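Local structure of ThiJ/PfpI family protein (3EWN) at residues 135-148 with 155-169. The protein is of unknown function but belongs to the DJ-1/PfpI family, within the class I glutamine amidotransferase-like superfamily. Residues are numbered along the deposited sequence; the frame is centred on the assembly and turned at random.
Sequences LLKGYKATSHWSCR and GAIPTEARVVRDRNR
The phenol ring of Tyr139 lies between two guanidinium groups in a double cation-pi stack: Arg167 flat on one face, NH1 offset toward the rim, and Arg169 flat on the other, NE over the centre, their planes tilted from the ring by only 14° and 5°. At the edge, in plane, come the Leu136-Lys137 backbone and water 1, held between Tyr139 OH and Asn168 OD1. The sandwich joins the turn 136-139 to the type II' turn 166-169, which closes the hairpin between edge strand 163-166 of the central DJ-1/PfpI sheet and strand 169-172. It illustrates how hydrogen bonds in the guanidinium planes set each cation's rotation and leave its face for the ring. Arg169, its chain bent at chi2, lays CD over the ring, while NE makes the straighter bond to Leu135 O (2.8 Å), NH2 a more bent one from above the carbonyl plane, and NH1 takes a lone pair of Asn168 OD1. Arg167 grips the Asp166 carboxylate side-on, NE to OD1 at 2.8 Å and NH1 to OD2.

Beyond the sandwich, three backbone hydrogen bonds, Ala141 N to Ile157 O among them, pair strands 140-141 and 157-158 in parallel. Glu160 CG sits over the Arg148 guanidinium; the salt bridge of Arg148 NH2 with Glu160 OE1 (3.4 Å) is charge only, the oxygen lying well out of plane. Asp166 OD2, shared with Arg167 NH1, accepts Lys140 N at 2.8 Å through its anti lone pair, the N-H nearly straight (165°).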
ATOM      1  N   LEU A 135      19.845   7.438 -15.177  1.00  8.45           N
ATOM      2  CA  LEU A 135      19.956   8.076 -13.870  1.00  7.70           C
ATOM      3  C   LEU A 135      20.744   7.304 -12.817  1.00  7.88           C
ATOM      4  O   LEU A 135      20.837   7.749 -11.676  1.00  9.25           O
ATOM      5  CB  LEU A 135      18.555   8.356 -13.321  1.00  9.74           C
ATOM      6  CG  LEU A 135      17.845   9.664 -13.687  1.00 15.29           C
ATOM      7  CD1 LEU A 135      18.347  10.216 -15.004  1.00 18.21           C
ATOM      8  CD2 LEU A 135      16.352   9.419 -13.714  1.00 13.65           C
ATOM      9  N   LEU A 136      21.308   6.155 -13.183  1.00  7.64           N
ATOM     10  CA  LEU A 136      22.064   5.366 -12.214  1.00  8.40           C
ATOM     11  C   LEU A 136      23.498   5.089 -12.653  1.00  8.80           C
ATOM     12  O   LEU A 136      24.058   4.040 -12.331  1.00 10.38           O
ATOM     13  CB  LEU A 136      21.351   4.034 -11.944  1.00  8.51           C
ATOM     14  CG  LEU A 136      19.906   4.082 -11.436  1.00  8.17           C
ATOM     15  CD1 LEU A 136      19.358   2.659 -11.365  1.00  9.31           C
ATOM     16  CD2 LEU A 136      19.847   4.748 -10.067  1.00  8.02           C
ATOM     17  N   LYS A 137      24.098   6.033 -13.370  1.00  9.58           N
ATOM     18  CA  LYS A 137      25.467   5.863 -13.850  1.00 10.14           C
ATOM     19  C   LYS A 137      26.452   5.953 -12.694  1.00  9.74           C
ATOM     20  O   LYS A 137      26.735   7.040 -12.186  1.00 10.10           O
ATOM     21  CB  LYS A 137      25.796   6.928 -14.902  1.00 12.71           C
ATOM     22  CG  LYS A 137      24.933   6.857 -16.151  1.00 18.51           C
ATOM     23  CD  LYS A 137      25.367   7.891 -17.183  1.00 22.11           C
ATOM     24  CE  LYS A 137      24.409   7.925 -18.360  1.00 25.45           C
ATOM     25  NZ  LYS A 137      24.223   6.572 -18.952  1.00 29.55           N
ATOM     26  N   GLY A 138      26.965   4.799 -12.277  1.00  9.11           N
ATOM     27  CA  GLY A 138      27.913   4.752 -11.178  1.00  9.58           C
ATOM     28  C   GLY A 138      27.267   4.789  -9.803  1.00  8.20           C
ATOM     29  O   GLY A 138      27.958   4.916  -8.797  1.00  8.48           O
ATOM     30  N   TYR A 139      25.943   4.668  -9.757  1.00  8.90           N
ATOM     31  CA  TYR A 139      25.209   4.709  -8.493  1.00  7.31           C
ATOM     32  C   TYR A 139      24.824   3.340  -7.960  1.00  9.00           C
ATOM     33  O   TYR A 139      24.410   2.465  -8.718  1.00  7.59           O
ATOM     34  CB  TYR A 139      23.919   5.520  -8.658  1.00  8.44           C
ATOM     35  CG  TYR A 139      24.134   7.002  -8.799  1.00  7.46           C
ATOM     36  CD1 TYR A 139      24.175   7.827  -7.680  1.00  8.03           C
ATOM     37  CD2 TYR A 139      24.333   7.577 -10.055  1.00  8.43           C
ATOM     38  CE1 TYR A 139      24.415   9.194  -7.805  1.00  8.56           C
ATOM     39  CE2 TYR A 139      24.570   8.928 -10.193  1.00  9.50           C
ATOM     40  CZ  TYR A 139      24.613   9.733  -9.068  1.00 10.54           C
ATOM     41  OH  TYR A 139      24.854  11.077  -9.211  1.00 10.52           O
ATOM     42  N   LYS A 140      24.962   3.159  -6.649  1.00  8.31           N
ATOM     43  CA  LYS A 140      24.552   1.911  -6.024  1.00  7.97           C
ATOM     44  C   LYS A 140      23.031   1.985  -6.006  1.00  7.47           C
ATOM     45  O   LYS A 140      22.456   3.059  -5.815  1.00  7.73           O
ATOM     46  CB  LYS A 140      25.077   1.823  -4.585  1.00  7.61           C
ATOM     47  CG  LYS A 140      26.548   1.505  -4.474  1.00  9.70           C
ATOM     48  CD  LYS A 140      27.030   1.639  -3.033  1.00 12.07           C
ATOM     49  CE  LYS A 140      26.273   0.726  -2.084  1.00 14.26           C
ATOM     50  NZ  LYS A 140      26.711   0.942  -0.673  1.00 16.57           N
ATOM     51  N   ALA A 141      22.377   0.852  -6.214  1.00  7.93           N
ATOM     52  CA  ALA A 141      20.923   0.830  -6.213  1.00  7.56           C
ATOM     53  C   ALA A 141      20.421  -0.590  -6.056  1.00  8.11           C
ATOM     54  O   ALA A 141      21.110  -1.546  -6.410  1.00  8.70           O
ATOM     55  CB  ALA A 141      20.388   1.435  -7.510  1.00  8.26           C
ATOM     56  N   THR A 142      19.218  -0.722  -5.511  1.00  7.23           N
ATOM     57  CA  THR A 142      18.620  -2.032  -5.320  1.00  7.27           C
ATOM     58  C   THR A 142      17.383  -2.138  -6.204  1.00  7.25           C
ATOM     59  O   THR A 142      17.089  -1.232  -6.979  1.00  6.93           O
ATOM     60  CB  THR A 142      18.250  -2.270  -3.834  1.00  7.44           C
ATOM     61  OG1 THR A 142      17.760  -3.609  -3.674  1.00  9.94           O
ATOM     62  CG2 THR A 142      17.184  -1.292  -3.378  1.00  7.25           C
ATOM     63  N   SER A 143      16.667  -3.249  -6.100  1.00  7.81           N
ATOM     64  CA  SER A 143      15.471  -3.457  -6.908  1.00  7.48           C
ATOM     65  C   SER A 143      14.808  -4.722  -6.383  1.00  8.41           C
ATOM     66  O   SER A 143      15.200  -5.235  -5.339  1.00  7.87           O
ATOM     67  CB  SER A 143      15.873  -3.651  -8.372  1.00  8.76           C
ATOM     68  OG  SER A 143      14.755  -3.574  -9.240  1.00  7.40           O
ATOM     69  N   HIS A 144      13.797  -5.219  -7.089  1.00  7.83           N
ATOM     70  CA  HIS A 144      13.162  -6.464  -6.668  1.00  7.46           C
ATOM     71  C   HIS A 144      14.255  -7.514  -6.852  1.00  6.97           C
ATOM     72  O   HIS A 144      15.128  -7.366  -7.718  1.00  7.24           O
ATOM     73  CB  HIS A 144      11.956  -6.778  -7.558  1.00  7.67           C
ATOM     74  CG  HIS A 144      11.151  -7.956  -7.094  1.00  7.15           C
ATOM     75  ND1 HIS A 144      11.462  -9.256  -7.437  1.00  7.38           N
ATOM     76  CD2 HIS A 144      10.061  -8.031  -6.291  1.00  9.64           C
ATOM     77  CE1 HIS A 144      10.598 -10.079  -6.867  1.00  7.35           C
ATOM     78  NE2 HIS A 144       9.738  -9.361  -6.167  1.00  8.19           N
ATOM     79  N   TRP A 145      14.232  -8.570  -6.050  1.00  7.57           N
ATOM     80  CA  TRP A 145      15.272  -9.578  -6.173  1.00  7.71           C
ATOM     81  C   TRP A 145      15.325 -10.265  -7.533  1.00  7.89           C
ATOM     82  O   TRP A 145      16.368 -10.789  -7.921  1.00  8.95           O
ATOM     83  CB  TRP A 145      15.153 -10.629  -5.064  1.00  7.22           C
ATOM     84  CG  TRP A 145      13.822 -11.313  -4.965  1.00  7.94           C
ATOM     85  CD1 TRP A 145      12.822 -11.034  -4.078  1.00  8.10           C
ATOM     86  CD2 TRP A 145      13.366 -12.425  -5.749  1.00  7.85           C
ATOM     87  NE1 TRP A 145      11.772 -11.908  -4.254  1.00  8.09           N
ATOM     88  CE2 TRP A 145      12.080 -12.769  -5.275  1.00  8.18           C
ATOM     89  CE3 TRP A 145      13.918 -13.162  -6.804  1.00  7.57           C
ATOM     90  CZ2 TRP A 145      11.338 -13.824  -5.821  1.00  9.94           C
ATOM     91  CZ3 TRP A 145      13.179 -14.212  -7.347  1.00  8.85           C
ATOM     92  CH2 TRP A 145      11.903 -14.531  -6.853  1.00  7.89           C
ATOM     93  N   SER A 146      14.217 -10.249  -8.267  1.00  8.03           N
ATOM     94  CA  SER A 146      14.172 -10.908  -9.571  1.00  8.43           C
ATOM     95  C   SER A 146      14.896 -10.182 -10.700  1.00 10.21           C
ATOM     96  O   SER A 146      15.151 -10.780 -11.748  1.00 10.48           O
ATOM     97  CB  SER A 146      12.720 -11.139  -9.993  1.00  9.35           C
ATOM     98  OG  SER A 146      12.061  -9.903 -10.225  1.00 10.74           O
ATOM     99  N   CYS A 147      15.238  -8.912 -10.496  1.00  8.76           N
ATOM    100  CA  CYS A 147      15.901  -8.146 -11.551  1.00  8.50           C
ATOM    101  C   CYS A 147      16.990  -7.201 -11.057  1.00  9.54           C
ATOM    102  O   CYS A 147      17.467  -6.356 -11.811  1.00 11.32           O
ATOM    103  CB  CYS A 147      14.857  -7.330 -12.320  1.00  7.54           C
ATOM    104  SG  CYS A 147      13.958  -6.125 -11.300  1.00  9.00           S
ATOM    105  N   ARG A 148      17.393  -7.349  -9.801  1.00  9.38           N
ATOM    106  CA  ARG A 148      18.412  -6.475  -9.228  1.00 10.55           C
ATOM    107  C   ARG A 148      19.730  -6.453 -10.011  1.00 10.80           C
ATOM    108  O   ARG A 148      20.286  -5.385 -10.282  1.00  9.87           O
ATOM    109  CB  ARG A 148      18.679  -6.883  -7.776  1.00 11.85           C
ATOM    110  CG  ARG A 148      19.521  -5.890  -7.000  1.00 13.35           C
ATOM    111  CD  ARG A 148      19.686  -6.316  -5.545  1.00 16.05           C
ATOM    112  NE  ARG A 148      20.449  -7.556  -5.426  1.00 18.75           N
ATOM    113  CZ  ARG A 148      19.956  -8.702  -4.965  1.00 19.74           C
ATOM    114  NH1 ARG A 148      18.692  -8.781  -4.570  1.00 20.35           N
ATOM    115  NH2 ARG A 148      20.731  -9.775  -4.907  1.00 23.53           N
ATOM    116  N   GLY A 155      24.786   0.752 -15.818  1.00  8.52           N
ATOM    117  CA  GLY A 155      25.895   1.447 -15.188  1.00 10.49           C
ATOM    118  C   GLY A 155      25.778   1.568 -13.681  1.00  9.61           C
ATOM    119  O   GLY A 155      26.597   2.231 -13.040  1.00 11.11           O
ATOM    120  N   ALA A 156      24.764   0.927 -13.112  1.00  9.22           N
ATOM    121  CA  ALA A 156      24.564   0.971 -11.672  1.00  8.10           C
ATOM    122  C   ALA A 156      25.346  -0.144 -10.990  1.00  8.18           C
ATOM    123  O   ALA A 156      25.891  -1.032 -11.648  1.00  9.37           O
ATOM    124  CB  ALA A 156      23.077   0.844 -11.342  1.00  8.37           C
ATOM    125  N   ILE A 157      25.418  -0.072  -9.666  1.00  8.54           N
ATOM    126  CA  ILE A 157      26.108  -1.080  -8.879  1.00  8.16           C
ATOM    127  C   ILE A 157      25.028  -1.782  -8.073  1.00  8.91           C
ATOM    128  O   ILE A 157      24.553  -1.258  -7.064  1.00  8.93           O
ATOM    129  CB  ILE A 157      27.140  -0.445  -7.917  1.00  7.96           C
ATOM    130  CG1 ILE A 157      28.205   0.301  -8.725  1.00  9.73           C
ATOM    131  CG2 ILE A 157      27.800  -1.522  -7.071  1.00  8.45           C
ATOM    132  CD1 ILE A 157      29.171   1.098  -7.866  1.00 12.49           C
ATOM    133  N   PRO A 158      24.594  -2.964  -8.533  1.00  9.38           N
ATOM    134  CA  PRO A 158      23.554  -3.703  -7.811  1.00  9.43           C
ATOM    135  C   PRO A 158      23.977  -3.925  -6.362  1.00 10.39           C
ATOM    136  O   PRO A 158      25.053  -4.460  -6.102  1.00 10.98           O
ATOM    137  CB  PRO A 158      23.452  -5.008  -8.600  1.00 10.32           C
ATOM    138  CG  PRO A 158      23.783  -4.573  -9.992  1.00 11.11           C
ATOM    139  CD  PRO A 158      24.975  -3.671  -9.767  1.00 10.19           C
ATOM    140  N   THR A 159      23.124  -3.508  -5.429  1.00 10.04           N
ATOM    141  CA  THR A 159      23.405  -3.636  -4.001  1.00  9.67           C
ATOM    142  C   THR A 159      22.258  -4.361  -3.295  1.00 11.38           C
ATOM    143  O   THR A 159      21.107  -3.936  -3.383  1.00  8.60           O
ATOM    144  CB  THR A 159      23.575  -2.244  -3.364  1.00 10.96           C
ATOM    145  OG1 THR A 159      24.497  -1.474  -4.147  1.00 11.38           O
ATOM    146  CG2 THR A 159      24.101  -2.366  -1.942  1.00 12.17           C
ATOM    147  N   GLU A 160      22.566  -5.444  -2.587  1.00 11.34           N
ATOM    148  CA  GLU A 160      21.515  -6.187  -1.901  1.00 13.14           C
ATOM    149  C   GLU A 160      21.219  -5.648  -0.507  1.00 12.73           C
ATOM    150  O   GLU A 160      21.825  -6.065   0.478  1.00 13.75           O
ATOM    151  CB  GLU A 160      21.857  -7.680  -1.800  1.00 16.85           C
ATOM    152  CG  GLU A 160      20.616  -8.555  -1.594  1.00 20.23           C
ATOM    153  CD  GLU A 160      20.929 -10.018  -1.323  1.00 24.23           C
ATOM    154  OE1 GLU A 160      21.975 -10.514  -1.794  1.00 22.77           O
ATOM    155  OE2 GLU A 160      20.111 -10.682  -0.651  1.00 25.54           O
ATOM    156  N   ALA A 161      20.283  -4.707  -0.449  1.00 11.73           N
ATOM    157  CA  ALA A 161      19.831  -4.093   0.792  1.00 11.08           C
ATOM    158  C   ALA A 161      18.384  -3.687   0.525  1.00 10.93           C
ATOM    159  O   ALA A 161      18.010  -3.454  -0.624  1.00 10.84           O
ATOM    160  CB  ALA A 161      20.671  -2.869   1.127  1.00 12.08           C
ATOM    161  N   ARG A 162      17.573  -3.608   1.573  1.00 10.08           N
ATOM    162  CA  ARG A 162      16.167  -3.248   1.410  1.00 10.30           C
ATOM    163  C   ARG A 162      16.011  -1.800   0.955  1.00  9.01           C
ATOM    164  O   ARG A 162      15.106  -1.469   0.184  1.00  8.32           O
ATOM    165  CB  ARG A 162      15.420  -3.471   2.723  1.00  9.54           C
ATOM    166  CG  ARG A 162      13.907  -3.475   2.575  1.00  9.84           C
ATOM    167  CD  ARG A 162      13.263  -4.001   3.840  1.00 10.07           C
ATOM    168  NE  ARG A 162      11.806  -4.032   3.783  1.00  8.27           N
ATOM    169  CZ  ARG A 162      11.093  -4.868   3.033  1.00  8.22           C
ATOM    170  NH1 ARG A 162      11.693  -5.755   2.249  1.00  6.83           N
ATOM    171  NH2 ARG A 162       9.770  -4.849   3.105  1.00  6.86           N
ATOM    172  N   VAL A 163      16.894  -0.940   1.451  1.00  7.82           N
ATOM    173  CA  VAL A 163      16.893   0.472   1.089  1.00  8.66           C
ATOM    174  C   VAL A 163      18.341   0.870   0.854  1.00  8.81           C
ATOM    175  O   VAL A 163      19.194   0.645   1.708  1.00 10.43           O
ATOM    176  CB  VAL A 163      16.306   1.361   2.208  1.00  8.63           C
ATOM    177  CG1 VAL A 163      16.388   2.826   1.800  1.00 10.58           C
ATOM    178  CG2 VAL A 163      14.861   0.967   2.485  1.00 10.42           C
ATOM    179  N   VAL A 164      18.616   1.455  -0.306  1.00  8.41           N
ATOM    180  CA  VAL A 164      19.974   1.860  -0.646  1.00  8.26           C
ATOM    181  C   VAL A 164      20.057   3.338  -0.986  1.00  8.69           C
ATOM    182  O   VAL A 164      19.270   3.843  -1.789  1.00  7.87           O
ATOM    183  CB  VAL A 164      20.502   1.063  -1.870  1.00  7.40           C
ATOM    184  CG1 VAL A 164      21.895   1.556  -2.257  1.00  9.52           C
ATOM    185  CG2 VAL A 164      20.530  -0.420  -1.554  1.00  8.81           C
ATOM    186  N   ARG A 165      20.997   4.038  -0.357  1.00  6.72           N
ATOM    187  CA  ARG A 165      21.188   5.443  -0.659  1.00  8.52           C
ATOM    188  C   ARG A 165      22.611   5.692  -1.132  1.00  7.84           C
ATOM    189  O   ARG A 165      23.568   5.233  -0.525  1.00  9.48           O
ATOM    190  CB  ARG A 165      20.908   6.340   0.549  1.00  9.18           C
ATOM    191  CG  ARG A 165      21.159   7.805   0.202  1.00 14.75           C
ATOM    192  CD  ARG A 165      20.838   8.781   1.320  1.00 16.75           C
ATOM    193  NE  ARG A 165      21.082  10.148   0.863  1.00 20.73           N
ATOM    194  CZ  ARG A 165      20.888  11.236   1.600  1.00 22.17           C
ATOM    195  NH1 ARG A 165      20.442  11.129   2.843  1.00 23.80           N
ATOM    196  NH2 ARG A 165      21.134  12.435   1.086  1.00 23.73           N
ATOM    197  N   ASP A 166      22.735   6.403  -2.241  1.00  8.03           N
ATOM    198  CA  ASP A 166      24.037   6.751  -2.792  1.00  8.46           C
ATOM    199  C   ASP A 166      23.859   8.188  -3.257  1.00  8.49           C
ATOM    200  O   ASP A 166      23.233   8.440  -4.288  1.00  9.21           O
ATOM    201  CB  ASP A 166      24.379   5.844  -3.971  1.00  8.37           C
ATOM    202  CG  ASP A 166      25.734   6.163  -4.581  1.00  8.95           C
ATOM    203  OD1 ASP A 166      26.376   7.147  -4.152  1.00  9.08           O
ATOM    204  OD2 ASP A 166      26.152   5.429  -5.497  1.00  9.29           O
ATOM    205  N   ARG A 167      24.409   9.124  -2.494  1.00  8.20           N
ATOM    206  CA  ARG A 167      24.272  10.530  -2.815  1.00  8.26           C
ATOM    207  C   ARG A 167      22.776  10.858  -2.841  1.00 10.07           C
ATOM    208  O   ARG A 167      22.077  10.608  -1.857  1.00 10.27           O
ATOM    209  CB  ARG A 167      24.960  10.830  -4.151  1.00  9.21           C
ATOM    210  CG  ARG A 167      26.488  10.905  -4.014  1.00  8.89           C
ATOM    211  CD  ARG A 167      27.190  10.690  -5.346  1.00  9.70           C
ATOM    212  NE  ARG A 167      27.166   9.284  -5.739  1.00  7.79           N
ATOM    213  CZ  ARG A 167      27.528   8.837  -6.934  1.00  7.03           C
ATOM    214  NH1 ARG A 167      27.474   7.537  -7.197  1.00  8.55           N
ATOM    215  NH2 ARG A 167      27.934   9.691  -7.869  1.00  8.65           N
ATOM    216  N   ASN A 168      22.267  11.396  -3.943  1.00  8.81           N
ATOM    217  CA  ASN A 168      20.850  11.731  -3.981  1.00  8.72           C
ATOM    218  C   ASN A 168      19.981  10.671  -4.657  1.00  9.01           C
ATOM    219  O   ASN A 168      18.860  10.953  -5.073  1.00 10.46           O
ATOM    220  CB  ASN A 168      20.652  13.098  -4.639  1.00  9.33           C
ATOM    221  CG  ASN A 168      20.799  13.048  -6.138  1.00 11.09           C
ATOM    222  OD1 ASN A 168      21.638  12.320  -6.669  1.00 12.74           O
ATOM    223  ND2 ASN A 168      19.986  13.835  -6.833  1.00  9.69           N
ATOM    224  N   ARG A 169      20.507   9.455  -4.762  1.00  7.57           N
ATOM    225  CA  ARG A 169      19.768   8.335  -5.338  1.00  8.32           C
ATOM    226  C   ARG A 169      19.361   7.435  -4.181  1.00  8.57           C
ATOM    227  O   ARG A 169      20.218   6.919  -3.467  1.00  9.36           O
ATOM    228  CB  ARG A 169      20.648   7.523  -6.299  1.00  6.92           C
ATOM    229  CG  ARG A 169      20.521   7.888  -7.772  1.00  8.16           C
ATOM    230  CD  ARG A 169      20.969   9.316  -8.056  1.00  9.80           C
ATOM    231  NE  ARG A 169      21.156   9.519  -9.490  1.00  9.90           N
ATOM    232  CZ  ARG A 169      21.503  10.675 -10.047  1.00 12.74           C
ATOM    233  NH1 ARG A 169      21.697  11.746  -9.290  1.00 12.39           N
ATOM    234  NH2 ARG A 169      21.673  10.754 -11.360  1.00 12.26           N
TER
HETATM  235  O   HOH W   1      24.467  12.671  -7.229  1.00 16.66           O
HETATM  236  O   HOH W   2      19.933   3.929  -4.872  1.00  9.18           O